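Local structure of response regulator aspartate phosphatase H (Bacillus subtilis, 3Q15) at residues M22-S27 against T87-Q92; H296-E301 against L323-K328. The protein regulates both sporulation and competence by dephosphorylating the phosphotransferase Spo0F and acting on the response regulator ComA. One frame throughout, in Å; residues are numbered along the deposited sequence.

Contact 1 of 2, residues M22-S27 against T87-Q92; sequences MIRQFS and TIETPQ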
loop_
_atom_site.group_PDB
_atom_site.type_symbol
_atom_site.label_atom_id
_atom_site.label_comp_id
_atom_site.label_asym_id
_atom_site.label_seq_id
_atom_site.Cartn_x
_atom_site.Cartn_y
_atom_site.Cartn_z
ATOM N N MET A 22 -24.084 -16.164 12.847
ATOM C CA MET A 22 -25.187 -16.948 13.387
ATOM C C MET A 22 -26.212 -16.044 14.068
ATOM O O MET A 22 -27.417 -16.264 13.963
ATOM C CB MET A 22 -24.677 -18.011 14.360
ATOM C CG MET A 22 -23.816 -19.098 13.720
ATOM S SD MET A 22 -24.616 -19.985 12.361
ATOM C CE MET A 22 -24.091 -19.007 10.949
ATOM N N ILE A 23 -25.725 -15.020 14.760
ATOM C CA ILE A 23 -26.599 -14.061 15.424
ATOM C C ILE A 23 -27.510 -13.343 14.432
ATOM O O ILE A 23 -28.719 -13.244 14.646
ATOM C CB ILE A 23 -25.782 -13.017 16.212
ATOM C CG1 ILE A 23 -25.144 -13.667 17.441
ATOM C CG2 ILE A 23 -26.666 -11.850 16.628
ATOM C CD1 ILE A 23 -24.252 -12.736 18.235
ATOM N N ARG A 24 -26.927 -12.849 13.343
ATOM C CA ARG A 24 -27.677 -12.047 12.376
ATOM C C ARG A 24 -28.697 -12.875 11.596
ATOM O O ARG A 24 -29.601 -12.325 10.968
ATOM C CB ARG A 24 -26.732 -11.298 11.432
ATOM C CG ARG A 24 -25.814 -10.318 12.148
ATOM C CD ARG A 24 -25.096 -9.402 11.177
ATOM N NE ARG A 24 -25.979 -8.386 10.610
ATOM C CZ ARG A 24 -26.215 -8.237 9.311
ATOM N NH1 ARG A 24 -25.639 -9.043 8.429
ATOM N NH2 ARG A 24 -27.026 -7.277 8.892
ATOM N N GLN A 25 -28.549 -14.195 11.649
ATOM C CA GLN A 25 -29.533 -15.100 11.067
ATOM C C GLN A 25 -30.368 -15.726 12.175
ATOM O O GLN A 25 -31.104 -16.685 11.952
ATOM C CB GLN A 25 -28.857 -16.179 10.221
ATOM C CG GLN A 25 -28.150 -15.631 9.000
ATOM C CD GLN A 25 -27.497 -16.713 8.170
ATOM O OE1 GLN A 25 -26.397 -16.529 7.650
ATOM N NE2 GLN A 25 -28.173 -17.847 8.031
ATOM N N PHE A 26 -30.236 -15.169 13.375
ATOM C CA PHE A 26 -31.048 -15.574 14.519
ATOM C C PHE A 26 -31.066 -17.083 14.741
ATOM O O PHE A 26 -32.124 -17.669 14.973
ATOM C CB PHE A 26 -32.478 -15.049 14.367
ATOM C CG PHE A 26 -32.574 -13.554 14.357
ATOM C CD1 PHE A 26 -32.850 -12.858 15.521
ATOM C CD2 PHE A 26 -32.384 -12.842 13.185
ATOM C CE1 PHE A 26 -32.936 -11.481 15.515
ATOM C CE2 PHE A 26 -32.470 -11.463 13.175
ATOM C CZ PHE A 26 -32.746 -10.783 14.340
ATOM N N SER A 27 -29.896 -17.708 14.668
ATOM C CA SER A 27 -29.782 -19.130 14.964
ATOM C C SER A 27 -29.227 -19.315 16.368
ATOM O O SER A 27 -28.014 -19.337 16.564
ATOM C CB SER A 27 -28.881 -19.829 13.946
ATOM O OG SER A 27 -28.901 -21.235 14.139
ATOM N N THR A 87 -34.999 -4.223 12.843
ATOM C CA THR A 87 -35.577 -3.830 14.122
ATOM C C THR A 87 -34.495 -3.702 15.191
ATOM O O THR A 87 -34.529 -2.798 16.023
ATOM C CB THR A 87 -36.647 -4.844 14.583
ATOM O OG1 THR A 87 -37.695 -4.909 13.608
ATOM C CG2 THR A 87 -37.241 -4.437 15.923
ATOM N N ILE A 88 -33.532 -4.612 15.159
ATOM C CA ILE A 88 -32.462 -4.620 16.147
ATOM C C ILE A 88 -31.352 -3.623 15.818
ATOM O O ILE A 88 -30.843 -2.945 16.706
ATOM C CB ILE A 88 -31.860 -6.031 16.296
ATOM C CG1 ILE A 88 -32.912 -6.993 16.851
ATOM C CG2 ILE A 88 -30.635 -6.006 17.198
ATOM C CD1 ILE A 88 -32.404 -8.405 17.058
ATOM N N GLU A 89 -30.983 -3.533 14.545
ATOM C CA GLU A 89 -29.831 -2.729 14.132
ATOM C C GLU A 89 -30.080 -1.219 14.140
ATOM O O GLU A 89 -29.234 -0.445 14.590
ATOM C CB GLU A 89 -29.348 -3.164 12.747
ATOM C CG GLU A 89 -28.803 -4.571 12.701
ATOM C CD GLU A 89 -28.278 -4.943 11.331
ATOM O OE1 GLU A 89 -27.701 -6.039 11.206
ATOM O OE2 GLU A 89 -28.443 -4.142 10.384
ATOM N N THR A 90 -31.234 -0.805 13.632
ATOM C CA THR A 90 -31.556 0.616 13.519
ATOM C C THR A 90 -31.343 1.392 14.821
ATOM O O THR A 90 -30.672 2.422 14.821
ATOM C CB THR A 90 -32.986 0.834 12.992
ATOM O OG1 THR A 90 -33.102 0.255 11.687
ATOM C CG2 THR A 90 -33.308 2.321 12.913
ATOM N N PRO A 91 -31.905 0.899 15.937
ATOM C CA PRO A 91 -31.709 1.579 17.222
ATOM C C PRO A 91 -30.288 1.412 17.756
ATOM O O PRO A 91 -29.913 2.076 18.724
ATOM C CB PRO A 91 -32.695 0.863 18.154
ATOM C CG PRO A 91 -33.634 0.135 17.256
ATOM C CD PRO A 91 -32.834 -0.235 16.059
ATOM N N GLN A 92 -29.512 0.532 17.131
ATOM C CA GLN A 92 -28.158 0.256 17.589
ATOM C C GLN A 92 -27.116 0.606 16.531
ATOM O O GLN A 92 -26.260 -0.214 16.192
ATOM C CB GLN A 92 -28.025 -1.212 17.994
ATOM C CG GLN A 92 -28.895 -1.610 19.176
ATOM C CD GLN A 92 -28.397 -1.031 20.486
ATOM O OE1 GLN A 92 -27.271 -0.544 20.573
ATOM N NE2 GLN A 92 -29.235 -1.084 21.517
#
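The guanidinium of Arg24 takes the carboxylate of Glu89 at its edge, and the ring of Phe26 receives the tip of Ile88 in the same way. One face of the Phe26 ring carries the backbone oxygen of Ile23, 3.8 Å above the plane and displaced toward the rim. The two charged planes lie only 21° apart, close to coplanar, and two nitrogens of the guanidinium, NE and NH2, converge on a single oxygen. Arg24 NH2 reaches Glu89 OE1 at 2.7 Å, on the syn lone pair of that oxygen, with an N-H...O angle of 152°, while Arg24 NE meets Glu89 OE1 at 3.0 Å, nearly in line with its C-O bond. The result is a side-on grip in which OE1 is held twice and Glu89 OE2 stays 3.7 Å from Arg24 NH2. A bend in the arginine chain at chi3, 74°, turns its NE/NH2 edge to an extended glutamate arm that arrives roughly perpendicular to it. Replacing Arg24 with an alanine would probably leave Glu89 OE1 without both donors and its carboxylate free to turn. Beside the salt bridge, Ile88 CD1 sits 3.5 Å from Phe26 CE1, near the ring plane. Leu84 and Leu85 of helix 81-89 and Met65 of helix 49-67 also touch Phe26. The aromatic residue owes its position to a Schellman motif: Phe26, with positive phi, is the C-prime residue, and Ser27 N to Met22 O and Phe26 N to Ile23 O close the end of helix 9-24, within the N-terminal three-helix bundle region.

Contact 2 of 2, residues H296-E301 against L323-K328; sequences HKFYKE and LSYFEK
Glu301 lies against two aromatic residues of the facing helix, Phe326 at its base and Tyr325 along the rest of its length. Glu301 CB is 3.5 Å from both CE1 and CZ of Phe326, approaching that ring obliquely. The next atom, Glu301 CG, passes to the tyrosine and stands 3.9 Å from CD2 and CE2 of Tyr325. A bend at chi2, 75°, then brings CD and OE1 of Glu301 to the same side of the tyrosine, with Glu301 OE1 3.7 Å from Tyr325 CE2, an oblique approach. Carboxylate and phenol planes are only 10° apart, and no hydrogen bond links the two residues. The charge of this buried glutamate is instead paired locally, in a salt bridge from Glu301 OE1 to Lys300 NZ at 3.6 Å, which probably offsets the cost of burying it among aromatic carbons. With CG anti to the backbone nitrogen (chi1 179°), the Tyr325 ring is swung toward 296-301 and its hydroxyl end reaches Phe298: Tyr325 OH lies at the edge of the phenylalanine ring, 3.7 Å from Phe298 CE1. In turn, CD1 of Phe298 approaches the tyrosine ring at its edge, 4.0 Å from Tyr325 CE2, the two side chains crossing at about a right angle. The start of helix 299-310 thus rests on the last turns of helix 316-328. Helix 332-348 packs beside them, with Tyr334 meeting Phe326 edge-to-face and touching Phe298, while Leu323 reaches helix 352-372 and Tyr299 leans on helix 260-273.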
loop_
_atom_site.group_PDB
_atom_site.type_symbol
_atom_site.label_atom_id
_atom_site.label_comp_id
_atom_site.label_asym_id
_atom_site.label_seq_id
_atom_site.Cartn_x
_atom_site.Cartn_y
_atom_site.Cartn_z
ATOM N N HIS A 296 13.060 -17.197 23.021
ATOM C CA HIS A 296 12.509 -17.548 21.719
ATOM C C HIS A 296 13.359 -16.955 20.600
ATOM O O HIS A 296 13.053 -17.121 19.420
ATOM C CB HIS A 296 11.066 -17.053 21.594
ATOM C CG HIS A 296 10.130 -17.663 22.590
ATOM N ND1 HIS A 296 9.567 -18.909 22.416
ATOM C CD2 HIS A 296 9.655 -17.198 23.770
ATOM C CE1 HIS A 296 8.787 -19.186 23.446
ATOM N NE2 HIS A 296 8.823 -18.164 24.282
ATOM N N LYS A 297 14.424 -16.257 20.975
ATOM C CA LYS A 297 15.300 -15.632 19.994
ATOM C C LYS A 297 16.454 -16.548 19.602
ATOM O O LYS A 297 16.643 -17.618 20.184
ATOM C CB LYS A 297 15.839 -14.301 20.522
ATOM C CG LYS A 297 14.845 -13.153 20.450
ATOM C CD LYS A 297 14.467 -12.838 19.010
ATOM C CE LYS A 297 13.509 -11.656 18.930
ATOM N NZ LYS A 297 14.129 -10.385 19.405
ATOM N N PHE A 298 17.226 -16.118 18.613
ATOM C CA PHE A 298 18.352 -16.904 18.136
ATOM C C PHE A 298 19.688 -16.194 18.366
ATOM O O PHE A 298 20.675 -16.490 17.696
ATOM C CB PHE A 298 18.167 -17.255 16.657
ATOM C CG PHE A 298 16.974 -18.135 16.387
ATOM C CD1 PHE A 298 17.098 -19.516 16.391
ATOM C CD2 PHE A 298 15.731 -17.580 16.133
ATOM C CE1 PHE A 298 16.005 -20.328 16.143
ATOM C CE2 PHE A 298 14.633 -18.386 15.886
ATOM C CZ PHE A 298 14.770 -19.762 15.891
ATOM N N TYR A 299 19.723 -15.267 19.319
ATOM C CA TYR A 299 20.966 -14.566 19.634
ATOM C C TYR A 299 22.079 -15.546 19.990
ATOM O O TYR A 299 23.261 -15.253 19.808
ATOM C CB TYR A 299 20.757 -13.525 20.743
ATOM C CG TYR A 299 19.964 -12.326 20.276
ATOM C CD1 TYR A 299 20.548 -11.356 19.471
ATOM C CD2 TYR A 299 18.627 -12.175 20.618
ATOM C CE1 TYR A 299 19.824 -10.265 19.025
ATOM C CE2 TYR A 299 17.898 -11.086 20.177
ATOM C CZ TYR A 299 18.501 -10.135 19.382
ATOM O OH TYR A 299 17.779 -9.049 18.942
ATOM N N LYS A 300 21.696 -16.720 20.479
ATOM C CA LYS A 300 22.664 -17.763 20.773
ATOM C C LYS A 300 23.422 -18.155 19.510
ATOM O O LYS A 300 24.642 -18.322 19.532
ATOM C CB LYS A 300 21.971 -18.988 21.376
ATOM C CG LYS A 300 22.932 -19.980 22.023
ATOM C CD LYS A 300 22.199 -21.051 22.819
ATOM C CE LYS A 300 21.535 -22.057 21.899
ATOM N NZ LYS A 300 22.538 -22.808 21.099
ATOM N N GLU A 301 22.692 -18.301 18.408
ATOM C CA GLU A 301 23.291 -18.711 17.140
ATOM C C GLU A 301 24.061 -17.570 16.481
ATOM O O GLU A 301 25.067 -17.794 15.806
ATOM C CB GLU A 301 22.225 -19.253 16.186
ATOM C CG GLU A 301 21.834 -20.706 16.437
ATOM C CD GLU A 301 20.944 -20.884 17.653
ATOM O OE1 GLU A 301 20.774 -22.040 18.100
ATOM O OE2 GLU A 301 20.404 -19.876 18.158
ATOM N N LEU A 323 24.615 -22.064 9.510
ATOM C CA LEU A 323 23.899 -21.662 8.308
ATOM C C LEU A 323 22.921 -22.754 7.893
ATOM O O LEU A 323 21.840 -22.469 7.383
ATOM C CB LEU A 323 24.872 -21.341 7.168
ATOM C CG LEU A 323 25.816 -20.153 7.381
ATOM C CD1 LEU A 323 26.706 -19.943 6.166
ATOM C CD2 LEU A 323 25.035 -18.887 7.700
ATOM N N SER A 324 23.304 -24.006 8.123
ATOM C CA SER A 324 22.432 -25.138 7.842
ATOM C C SER A 324 21.248 -25.134 8.803
ATOM O O SER A 324 20.111 -25.417 8.416
ATOM C CB SER A 324 23.206 -26.450 7.968
ATOM O OG SER A 324 22.348 -27.560 7.787
ATOM N N TYR A 325 21.528 -24.810 10.061
ATOM C CA TYR A 325 20.491 -24.702 11.079
ATOM C C TYR A 325 19.493 -23.616 10.707
ATOM O O TYR A 325 18.284 -23.814 10.796
ATOM C CB TYR A 325 21.111 -24.385 12.437
ATOM C CG TYR A 325 20.097 -24.224 13.546
ATOM C CD1 TYR A 325 19.504 -25.333 14.132
ATOM C CD2 TYR A 325 19.739 -22.967 14.009
ATOM C CE1 TYR A 325 18.582 -25.194 15.144
ATOM C CE2 TYR A 325 18.815 -22.818 15.022
ATOM C CZ TYR A 325 18.241 -23.938 15.587
ATOM O OH TYR A 325 17.320 -23.804 16.598
ATOM N N PHE A 326 20.015 -22.464 10.297
ATOM C CA PHE A 326 19.180 -21.351 9.865
ATOM C C PHE A 326 18.340 -21.745 8.651
ATOM O O PHE A 326 17.152 -21.428 8.578
ATOM C CB PHE A 326 20.039 -20.130 9.530
ATOM C CG PHE A 326 20.631 -19.444 10.735
ATOM C CD1 PHE A 326 20.032 -19.551 11.980
ATOM C CD2 PHE A 326 21.785 -18.683 10.619
ATOM C CE1 PHE A 326 20.574 -18.918 13.083
ATOM C CE2 PHE A 326 22.330 -18.048 11.717
ATOM C CZ PHE A 326 21.724 -18.165 12.950
ATOM N N GLU A 327 18.969 -22.423 7.693
ATOM C CA GLU A 327 18.272 -22.902 6.505
ATOM C C GLU A 327 17.059 -23.726 6.901
ATOM O O GLU A 327 15.988 -23.599 6.312
ATOM C CB GLU A 327 19.206 -23.755 5.644
ATOM C CG GLU A 327 19.847 -23.013 4.481
ATOM C CD GLU A 327 18.871 -22.742 3.353
ATOM O OE1 GLU A 327 19.187 -21.907 2.478
ATOM O OE2 GLU A 327 17.788 -23.367 3.337
ATOM N N LYS A 328 17.238 -24.571 7.909
ATOM C CA LYS A 328 16.191 -25.486 8.340
ATOM C C LYS A 328 14.960 -24.735 8.845
ATOM O O LYS A 328 13.835 -25.045 8.462
ATOM C CB LYS A 328 16.723 -26.436 9.415
ATOM C CG LYS A 328 16.141 -27.840 9.356
ATOM C CD LYS A 328 16.957 -28.809 10.203
ATOM C CE LYS A 328 16.519 -30.250 9.984
ATOM N NZ LYS A 328 17.379 -31.211 10.730
#

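Overall arrangement
From the N terminus, the chain leaves contact 1 at residues 22-27, runs through helices 28-41 and 49-67 and an unmodelled stretch, 71-78, and returns at 87-92, so that this contact ties the end of the first bundle helix to helix 81-89. The helices of the first five predicted TPR repeats follow before contact 2 opens at 296-301; the sixth comes after it closes. There the loop is short: it spans the remainder of helix 299-310 and the first half of helix 316-328, closing a helical hairpin. The two loops are consecutive, neither nested nor crossed. The centres of contact 1 and contact 2 lie about 51 Å apart, on opposite sides of the chain's centre.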